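Local coordinates for protein HI1317 (Haemophilus influenzae, PDB 1JOV) that probably acts as a glucose-6-phosphate 1-epimerase, interconverting the alpha and beta anomers of D-glucose 6-phosphate, at residues P74-W79 / A148-F153; Y152-D157 / F209-A214. One frame throughout, in Å; residues are numbered along the deposited sequence.

Contact 1: P74-W79 / A148-F153; sequences PICYPW and ALHTYF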
ATOM      1  N   PRO A  74       0.891  -2.430   2.437  1.00 15.57           N
ATOM      2  CA  PRO A  74       0.465  -3.358   3.482  1.00 16.56           C
ATOM      3  C   PRO A  74      -1.067  -3.249   3.607  1.00 19.70           C
ATOM      4  O   PRO A  74      -1.652  -2.152   3.477  1.00 17.13           O
ATOM      5  CB  PRO A  74       1.033  -2.790   4.814  1.00 19.12           C
ATOM      6  CG  PRO A  74       2.123  -1.799   4.349  1.00 20.63           C
ATOM      7  CD  PRO A  74       1.709  -1.274   2.884  1.00 15.76           C
ATOM      8  N   ILE A  75      -1.665  -4.355   3.879  1.00 18.31           N
ATOM      9  CA  ILE A  75      -3.108  -4.454   4.115  1.00 15.23           C
ATOM     10  C   ILE A  75      -3.373  -4.438   5.607  1.00 17.44           C
ATOM     11  O   ILE A  75      -2.902  -5.400   6.273  1.00 17.71           O
ATOM     12  CB  ILE A  75      -3.607  -5.816   3.500  1.00 19.27           C
ATOM     13  CG1 ILE A  75      -3.291  -6.026   1.976  1.00 19.19           C
ATOM     14  CG2 ILE A  75      -5.119  -6.066   3.780  1.00 19.80           C
ATOM     15  CD1 ILE A  75      -3.960  -4.971   1.195  1.00 23.19           C
ATOM     16  N   CYS A  76      -3.909  -3.336   6.124  1.00 17.17           N
ATOM     17  CA  CYS A  76      -4.246  -3.306   7.569  1.00 14.99           C
ATOM     18  C   CYS A  76      -5.658  -3.834   7.741  1.00 18.51           C
ATOM     19  O   CYS A  76      -6.567  -3.254   7.122  1.00 18.52           O
ATOM     20  CB  CYS A  76      -4.139  -1.859   8.038  1.00 18.45           C
ATOM     21  SG  CYS A  76      -2.560  -1.104   7.572  1.00 22.27           S
ATOM     22  N   TYR A  77      -5.842  -4.879   8.505  1.00 18.44           N
ATOM     23  CA  TYR A  77      -7.125  -5.554   8.620  1.00 18.17           C
ATOM     24  C   TYR A  77      -6.998  -6.637   9.669  1.00 18.65           C
ATOM     25  O   TYR A  77      -5.947  -7.291   9.651  1.00 18.72           O
ATOM     26  CB  TYR A  77      -7.425  -6.202   7.240  1.00 16.21           C
ATOM     27  CG  TYR A  77      -8.611  -7.090   7.247  1.00 17.63           C
ATOM     28  CD1 TYR A  77      -9.918  -6.580   7.086  1.00 18.25           C
ATOM     29  CD2 TYR A  77      -8.464  -8.466   7.358  1.00 22.57           C
ATOM     30  CE1 TYR A  77     -10.992  -7.460   7.023  1.00 19.97           C
ATOM     31  CE2 TYR A  77      -9.502  -9.306   7.333  1.00 18.22           C
ATOM     32  CZ  TYR A  77     -10.837  -8.817   7.154  1.00 24.50           C
ATOM     33  OH  TYR A  77     -11.935  -9.682   7.129  1.00 26.50           O
ATOM     34  N   PRO A  78      -8.008  -6.848  10.513  1.00 19.09           N
ATOM     35  CA  PRO A  78      -9.330  -6.170  10.528  1.00 17.96           C
ATOM     36  C   PRO A  78      -9.461  -5.006  11.496  1.00 19.08           C
ATOM     37  O   PRO A  78     -10.584  -4.592  11.820  1.00 20.37           O
ATOM     38  CB  PRO A  78     -10.271  -7.319  10.948  1.00 19.60           C
ATOM     39  CG  PRO A  78      -9.409  -8.126  12.026  1.00 20.13           C
ATOM     40  CD  PRO A  78      -7.996  -7.994  11.442  1.00 21.69           C
ATOM     41  N   TRP A  79      -8.345  -4.526  12.011  1.00 22.09           N
ATOM     42  CA  TRP A  79      -8.341  -3.329  12.833  1.00 23.22           C
ATOM     43  C   TRP A  79      -7.206  -2.463  12.307  1.00 19.53           C
ATOM     44  O   TRP A  79      -6.255  -2.985  11.717  1.00 19.91           O
ATOM     45  CB  TRP A  79      -8.146  -3.564  14.373  1.00 17.65           C
ATOM     46  CG  TRP A  79      -6.851  -4.195  14.852  1.00 22.80           C
ATOM     47  CD1 TRP A  79      -5.680  -3.567  15.299  1.00 22.20           C
ATOM     48  CD2 TRP A  79      -6.666  -5.587  15.054  1.00 20.39           C
ATOM     49  NE1 TRP A  79      -4.793  -4.533  15.713  1.00 25.50           N
ATOM     50  CE2 TRP A  79      -5.378  -5.772  15.583  1.00 27.70           C
ATOM     51  CE3 TRP A  79      -7.478  -6.731  14.846  1.00 18.74           C
ATOM     52  CZ2 TRP A  79      -4.883  -7.044  15.880  1.00 22.76           C
ATOM     53  CZ3 TRP A  79      -6.957  -7.966  15.105  1.00 33.47           C
ATOM     54  CH2 TRP A  79      -5.684  -8.118  15.636  1.00 24.51           C
ATOM     55  N   ALA A 148      -7.290  -0.803   5.648  1.00 18.81           N
ATOM     56  CA  ALA A 148      -6.567   0.301   5.046  1.00 17.12           C
ATOM     57  C   ALA A 148      -5.521  -0.278   4.131  1.00 19.16           C
ATOM     58  O   ALA A 148      -4.908  -1.300   4.426  1.00 20.34           O
ATOM     59  CB  ALA A 148      -5.915   1.196   6.093  1.00 18.38           C
ATOM     60  N   LEU A 149      -5.301   0.392   3.018  1.00 16.71           N
ATOM     61  CA  LEU A 149      -4.277   0.133   2.048  1.00 16.02           C
ATOM     62  C   LEU A 149      -3.227   1.163   2.393  1.00 23.71           C
ATOM     63  O   LEU A 149      -3.350   2.320   2.014  1.00 17.85           O
ATOM     64  CB  LEU A 149      -4.760   0.221   0.613  1.00 15.11           C
ATOM     65  CG  LEU A 149      -6.141  -0.389   0.381  1.00 16.45           C
ATOM     66  CD1 LEU A 149      -6.683   0.019  -0.989  1.00 21.69           C
ATOM     67  CD2 LEU A 149      -6.090  -1.896   0.507  1.00 18.92           C
ATOM     68  N   HIS A 150      -2.216   0.764   3.095  1.00 17.16           N
ATOM     69  CA  HIS A 150      -1.245   1.698   3.650  1.00 21.16           C
ATOM     70  C   HIS A 150      -0.077   2.034   2.716  1.00 22.98           C
ATOM     71  O   HIS A 150       1.097   1.761   2.998  1.00 20.70           O
ATOM     72  CB  HIS A 150      -0.825   1.044   4.925  1.00 19.20           C
ATOM     73  CG  HIS A 150      -0.004   1.863   5.918  1.00 17.51           C
ATOM     74  ND1 HIS A 150       1.178   2.465   5.607  1.00 20.89           N
ATOM     75  CD2 HIS A 150      -0.248   2.122   7.228  1.00 26.22           C
ATOM     76  CE1 HIS A 150       1.676   3.017   6.701  1.00 24.43           C
ATOM     77  NE2 HIS A 150       0.830   2.815   7.673  1.00 25.08           N
ATOM     78  N   THR A 151      -0.467   2.618   1.616  1.00 16.27           N
ATOM     79  CA  THR A 151       0.480   2.787   0.491  1.00 18.74           C
ATOM     80  C   THR A 151       1.679   3.719   0.797  1.00 18.79           C
ATOM     81  O   THR A 151       1.504   4.862   1.205  1.00 20.05           O
ATOM     82  CB  THR A 151      -0.287   3.333  -0.745  1.00 18.81           C
ATOM     83  OG1 THR A 151      -1.494   2.552  -0.928  1.00 19.60           O
ATOM     84  CG2 THR A 151       0.625   3.243  -2.101  1.00 18.87           C
ATOM     85  N   TYR A 152       2.854   3.142   0.549  1.00 17.59           N
ATOM     86  CA  TYR A 152       4.110   3.923   0.672  1.00 16.53           C
ATOM     87  C   TYR A 152       4.553   4.309  -0.694  1.00 18.84           C
ATOM     88  O   TYR A 152       4.989   3.466  -1.542  1.00 19.39           O
ATOM     89  CB  TYR A 152       5.280   3.137   1.348  1.00 18.27           C
ATOM     90  CG  TYR A 152       5.136   2.716   2.737  1.00 21.48           C
ATOM     91  CD1 TYR A 152       4.269   1.688   3.135  1.00 22.16           C
ATOM     92  CD2 TYR A 152       6.001   3.228   3.690  1.00 20.97           C
ATOM     93  CE1 TYR A 152       4.185   1.289   4.510  1.00 20.83           C
ATOM     94  CE2 TYR A 152       5.922   2.850   5.011  1.00 20.66           C
ATOM     95  CZ  TYR A 152       5.062   1.872   5.430  1.00 25.04           C
ATOM     96  OH  TYR A 152       5.037   1.484   6.755  1.00 22.60           O
ATOM     97  N   PHE A 153       4.455   5.634  -0.936  1.00 18.96           N
ATOM     98  CA  PHE A 153       4.843   6.139  -2.271  1.00 24.09           C
ATOM     99  C   PHE A 153       6.312   6.580  -2.266  1.00 20.92           C
ATOM    100  O   PHE A 153       6.830   7.036  -1.246  1.00 23.47           O
ATOM    101  CB  PHE A 153       3.990   7.312  -2.703  1.00 25.94           C
ATOM    102  CG  PHE A 153       2.588   6.950  -2.883  1.00 21.92           C
ATOM    103  CD1 PHE A 153       2.183   6.329  -4.037  1.00 25.07           C
ATOM    104  CD2 PHE A 153       1.690   7.200  -1.875  1.00 21.49           C
ATOM    105  CE1 PHE A 153       0.809   5.936  -4.186  1.00 18.85           C
ATOM    106  CE2 PHE A 153       0.422   6.828  -1.979  1.00 20.52           C
ATOM    107  CZ  PHE A 153      -0.082   6.233  -3.173  1.00 20.95           C
TER
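Three backbone hydrogen bonds join Pro74 and Cys76 to Ala148 and His150. The amide of Cys76 gives a bond of 2.8 Å from its N to Ala148 O, and Ala148 N returns one to Cys76 O, this second bond clearly more bent (137° at the hydrogen). Cys76 and Ala148 thus form a hydrogen-bonded antiparallel pair, and Ile75 with Leu149 the non-hydrogen-bonded pair beside it. The third bond, His150 N to Pro74 O at 3.0 Å, is almost straight at 173° and carries the pairing to His150, the centre of an inverse gamma turn.

His150 CB lies 3.8 Å from Cys76 SG; with CG anti to the backbone N (chi1 -169°), CD2 of the ring also comes near the sulfur. The sulfur sits obliquely to the imidazole, 4.9 Å from the ring centroid. On the same face of the sheet, Cys76 CB rests against Ala148 CB. On the other face Ile75 and Leu149 run side by side, pointing the same way, and Ile75 CD1 meets Leu149 CD2 at 3.8 Å. Pro74 crosses Tyr152 at about a right angle: its CG reaches the ring edge at CE1 (3.7 Å), while CD approaches His150 O at 3.1 Å. The tyrosine hydroxyl is held from elsewhere, by Arg70.

His150 is a predicted active-site residue, and its side chain lies next to that of Glu248, the other predicted one, consistent with the paired histidine and acid of the aldose epimerases. The imidazole also meets the ring of His88. Strand 75-76 is one of the two outermost strands of its antiparallel sheet; strand 145-154 lies between it and strand 244-251, while Ile75 and Leu149 pack on Phe137 of strand 133-139.

Contact 2: Y152-D157 / F209-A214; sequences YFNIGD and FNRTIA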
ATOM      1  N   TYR A 152       2.854   3.142   0.549  1.00 17.59           N
ATOM      2  CA  TYR A 152       4.110   3.923   0.672  1.00 16.53           C
ATOM      3  C   TYR A 152       4.553   4.309  -0.694  1.00 18.84           C
ATOM      4  O   TYR A 152       4.989   3.466  -1.542  1.00 19.39           O
ATOM      5  CB  TYR A 152       5.280   3.137   1.348  1.00 18.27           C
ATOM      6  CG  TYR A 152       5.136   2.716   2.737  1.00 21.48           C
ATOM      7  CD1 TYR A 152       4.269   1.688   3.135  1.00 22.16           C
ATOM      8  CD2 TYR A 152       6.001   3.228   3.690  1.00 20.97           C
ATOM      9  CE1 TYR A 152       4.185   1.289   4.510  1.00 20.83           C
ATOM     10  CE2 TYR A 152       5.922   2.850   5.011  1.00 20.66           C
ATOM     11  CZ  TYR A 152       5.062   1.872   5.430  1.00 25.04           C
ATOM     12  OH  TYR A 152       5.037   1.484   6.755  1.00 22.60           O
ATOM     13  N   PHE A 153       4.455   5.634  -0.936  1.00 18.96           N
ATOM     14  CA  PHE A 153       4.843   6.139  -2.271  1.00 24.09           C
ATOM     15  C   PHE A 153       6.312   6.580  -2.266  1.00 20.92           C
ATOM     16  O   PHE A 153       6.830   7.036  -1.246  1.00 23.47           O
ATOM     17  CB  PHE A 153       3.990   7.312  -2.703  1.00 25.94           C
ATOM     18  CG  PHE A 153       2.588   6.950  -2.883  1.00 21.92           C
ATOM     19  CD1 PHE A 153       2.183   6.329  -4.037  1.00 25.07           C
ATOM     20  CD2 PHE A 153       1.690   7.200  -1.875  1.00 21.49           C
ATOM     21  CE1 PHE A 153       0.809   5.936  -4.186  1.00 18.85           C
ATOM     22  CE2 PHE A 153       0.422   6.828  -1.979  1.00 20.52           C
ATOM     23  CZ  PHE A 153      -0.082   6.233  -3.173  1.00 20.95           C
ATOM     24  N   ASN A 154       7.000   6.240  -3.351  1.00 21.05           N
ATOM     25  CA  ASN A 154       8.413   6.504  -3.524  1.00 19.89           C
ATOM     26  C   ASN A 154       8.551   7.958  -4.102  1.00 23.65           C
ATOM     27  O   ASN A 154       8.011   8.253  -5.182  1.00 22.91           O
ATOM     28  CB  ASN A 154       8.971   5.474  -4.533  1.00 23.20           C
ATOM     29  CG  ASN A 154      10.522   5.505  -4.688  1.00 29.59           C
ATOM     30  OD1 ASN A 154      11.266   5.713  -3.732  1.00 26.71           O
ATOM     31  ND2 ASN A 154      10.983   5.217  -5.905  1.00 26.98           N
ATOM     32  N   ILE A 155       9.368   8.781  -3.451  1.00 28.44           N
ATOM     33  CA  ILE A 155       9.514  10.162  -3.928  1.00 32.74           C
ATOM     34  C   ILE A 155      10.983  10.592  -3.884  1.00 29.73           C
ATOM     35  O   ILE A 155      11.769   9.996  -3.123  1.00 27.15           O
ATOM     36  CB  ILE A 155       8.684  11.088  -3.030  1.00 27.12           C
ATOM     37  CG1 ILE A 155       9.035  10.836  -1.581  1.00 26.66           C
ATOM     38  CG2 ILE A 155       7.178  10.949  -3.269  1.00 26.63           C
ATOM     39  CD1 ILE A 155       8.785  11.896  -0.675  1.00 30.01           C
ATOM     40  N   GLY A 156      11.343  11.635  -4.642  1.00 31.40           N
ATOM     41  CA  GLY A 156      12.742  12.103  -4.661  1.00 34.01           C
ATOM     42  C   GLY A 156      13.260  12.747  -3.391  1.00 31.51           C
ATOM     43  O   GLY A 156      14.374  12.429  -2.916  1.00 32.41           O
ATOM     44  N   ASP A 157      12.404  13.567  -2.760  1.00 29.78           N
ATOM     45  CA  ASP A 157      12.787  14.248  -1.518  1.00 39.08           C
ATOM     46  C   ASP A 157      11.541  14.724  -0.839  1.00 28.72           C
ATOM     47  O   ASP A 157      10.737  15.436  -1.469  1.00 31.68           O
ATOM     48  CB  ASP A 157      13.658  15.481  -1.816  1.00 42.43           C
ATOM     49  CG  ASP A 157      14.552  15.898  -0.607  1.00 56.14           C
ATOM     50  OD1 ASP A 157      14.245  15.559   0.568  1.00 43.67           O
ATOM     51  OD2 ASP A 157      15.605  16.562  -0.735  1.00 48.71           O
ATOM     52  N   PHE A 209      11.563  14.009  -8.318  1.00 33.85           N
ATOM     53  CA  PHE A 209      11.584  13.075  -9.433  1.00 28.92           C
ATOM     54  C   PHE A 209      10.823  13.687 -10.620  1.00 36.68           C
ATOM     55  O   PHE A 209      10.727  13.110 -11.711  1.00 43.46           O
ATOM     56  CB  PHE A 209      10.811  11.789  -9.049  1.00 27.31           C
ATOM     57  CG  PHE A 209      11.600  10.810  -8.216  1.00 36.89           C
ATOM     58  CD1 PHE A 209      12.961  10.885  -8.155  1.00 34.29           C
ATOM     59  CD2 PHE A 209      10.957   9.757  -7.555  1.00 33.18           C
ATOM     60  CE1 PHE A 209      13.694  10.019  -7.411  1.00 32.08           C
ATOM     61  CE2 PHE A 209      11.703   8.853  -6.800  1.00 33.27           C
ATOM     62  CZ  PHE A 209      13.058   8.950  -6.729  1.00 29.70           C
ATOM     63  N   ASN A 210      10.252  14.854 -10.382  0.50 33.57           N
ATOM     64  CA  ASN A 210       9.496  15.545 -11.424  0.50 37.69           C
ATOM     65  C   ASN A 210       8.352  14.717 -12.071  0.50 40.71           C
ATOM     66  O   ASN A 210       8.350  14.494 -13.281  0.50 38.73           O
ATOM     67  CB  ASN A 210      10.494  16.130 -12.483  0.50 42.65           C
ATOM     68  CG  ASN A 210      11.522  17.094 -11.856  0.50 48.62           C
ATOM     69  OD1 ASN A 210      11.161  18.171 -11.385  0.50 42.49           O
ATOM     70  ND2 ASN A 210      12.800  16.712 -11.867  0.50 38.46           N
ATOM     71  N   ARG A 211       7.384  14.285 -11.281  1.00 30.08           N
ATOM     72  CA  ARG A 211       6.228  13.535 -11.734  1.00 31.21           C
ATOM     73  C   ARG A 211       5.073  13.775 -10.784  1.00 27.97           C
ATOM     74  O   ARG A 211       5.254  14.337  -9.699  1.00 33.31           O
ATOM     75  CB  ARG A 211       6.503  12.048 -11.759  1.00 25.94           C
ATOM     76  CG  ARG A 211       6.715  11.390 -10.396  1.00 28.40           C
ATOM     77  CD  ARG A 211       7.473  10.046 -10.491  1.00 28.83           C
ATOM     78  NE  ARG A 211       7.528   9.281  -9.235  1.00 23.67           N
ATOM     79  CZ  ARG A 211       7.797   7.971  -9.150  1.00 24.21           C
ATOM     80  NH1 ARG A 211       8.052   7.281 -10.262  1.00 26.48           N
ATOM     81  NH2 ARG A 211       7.823   7.364  -7.965  1.00 27.30           N
ATOM     82  N   THR A 212       3.869  13.347 -11.164  1.00 33.10           N
ATOM     83  CA  THR A 212       2.749  13.397 -10.269  1.00 31.44           C
ATOM     84  C   THR A 212       2.151  12.009 -10.118  1.00 24.84           C
ATOM     85  O   THR A 212       1.836  11.394 -11.130  1.00 29.92           O
ATOM     86  CB  THR A 212       1.659  14.233 -10.905  1.00 28.02           C
ATOM     87  OG1 THR A 212       2.111  15.583 -10.858  1.00 40.71           O
ATOM     88  CG2 THR A 212       0.419  14.300 -10.024  1.00 40.04           C
ATOM     89  N   ILE A 213       1.987  11.592  -8.886  1.00 30.82           N
ATOM     90  CA  ILE A 213       1.323  10.326  -8.617  1.00 34.65           C
ATOM     91  C   ILE A 213      -0.138  10.650  -8.392  1.00 19.93           C
ATOM     92  O   ILE A 213      -0.495  11.253  -7.368  1.00 31.20           O
ATOM     93  CB  ILE A 213       1.947   9.629  -7.393  1.00 28.47           C
ATOM     94  CG1 ILE A 213       3.418   9.293  -7.614  1.00 27.98           C
ATOM     95  CG2 ILE A 213       1.168   8.375  -7.029  1.00 25.49           C
ATOM     96  CD1 ILE A 213       4.021   8.416  -6.541  1.00 28.35           C
ATOM     97  N   ALA A 214      -0.991  10.244  -9.327  1.00 32.32           N
ATOM     98  CA  ALA A 214      -2.430  10.572  -9.168  1.00 33.53           C
ATOM     99  C   ALA A 214      -3.182   9.399  -8.515  1.00 34.14           C
ATOM    100  O   ALA A 214      -2.915   8.262  -8.902  1.00 33.01           O
ATOM    101  CB  ALA A 214      -3.018  10.853 -10.489  1.00 36.59           C
TER
HETATM  102  O   HOH W   1       7.319  10.477  -6.782  1.00 29.78           O
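A G1 beta bulge, Asn210 and Arg211 facing Asp206, starts strand 211-218; there Phe209, just before it, and Arg211 meet the end of strand 145-154. The Phe209 ring takes the Ile155-Gly156 backbone over one face. Gly156 N stands above the ring centre, and Gly156 CA makes a CH-pi contact 3.6 Å from the ring centroid, only 12° off the normal. Gly156, without a side chain, brings its CA within 5.0 Å of Phe209 CA, so the two backbones lie close. Asp206 ties the two sides together, its carboxylate accepting from the amides of both Gly156 and Phe209.

At the rim of the same ring, Asn154 ND2 comes near the ring plane, 3.8 Å from Phe209 CE2, with the amide turned 67° to it; this ND2 is bonded to Asp53 O. Strands 152-154 and 211-214 belong to two different antiparallel sheets of the epimerase fold, and their axes pass 9.7 Å apart, too far for direct backbone pairing, so side chains and a water cross the gap. Arg211 CG sits between the backbone N and the carbonyl carbon (chi1 67°), and the chain then extends from CG to NE, carrying its guanidinium to the strand end. Arg211 NH2 donates to Asn154 O at 2.9 Å, and water 1 bridges the same oxygen to Arg211 NE, accepting from NE at 2.7 Å. Asp53 O and Gln52 O take further bonds from NH2 and NH1. Deeper in, Ile213 CD1 lies 3.7 Å from Phe153 CD1 and its CG2 touches the same side of that ring, beside Ile266 of strand 261-268.

Overall arrangement
Strand 145-154 serves both contacts, whose centres lie 19 Å apart, and Tyr152 and Phe153 belong to both ranges. Contact 1 is near the middle of the chain and wholly buried: it is edge pairing within one sheet, made by main-chain bonds with small or apolar side chains on each face, and it includes the predicted active-site histidine. Contact 2 lies farther out and is partly buried, where the strand ends and meets a second sheet. Backbone pairing gives way there to an arginine, a water and an aromatic ring laid on the main chain. Tyr152 meets 74-79 in contact 1, whereas Phe153 meets 209-214 in contact 2.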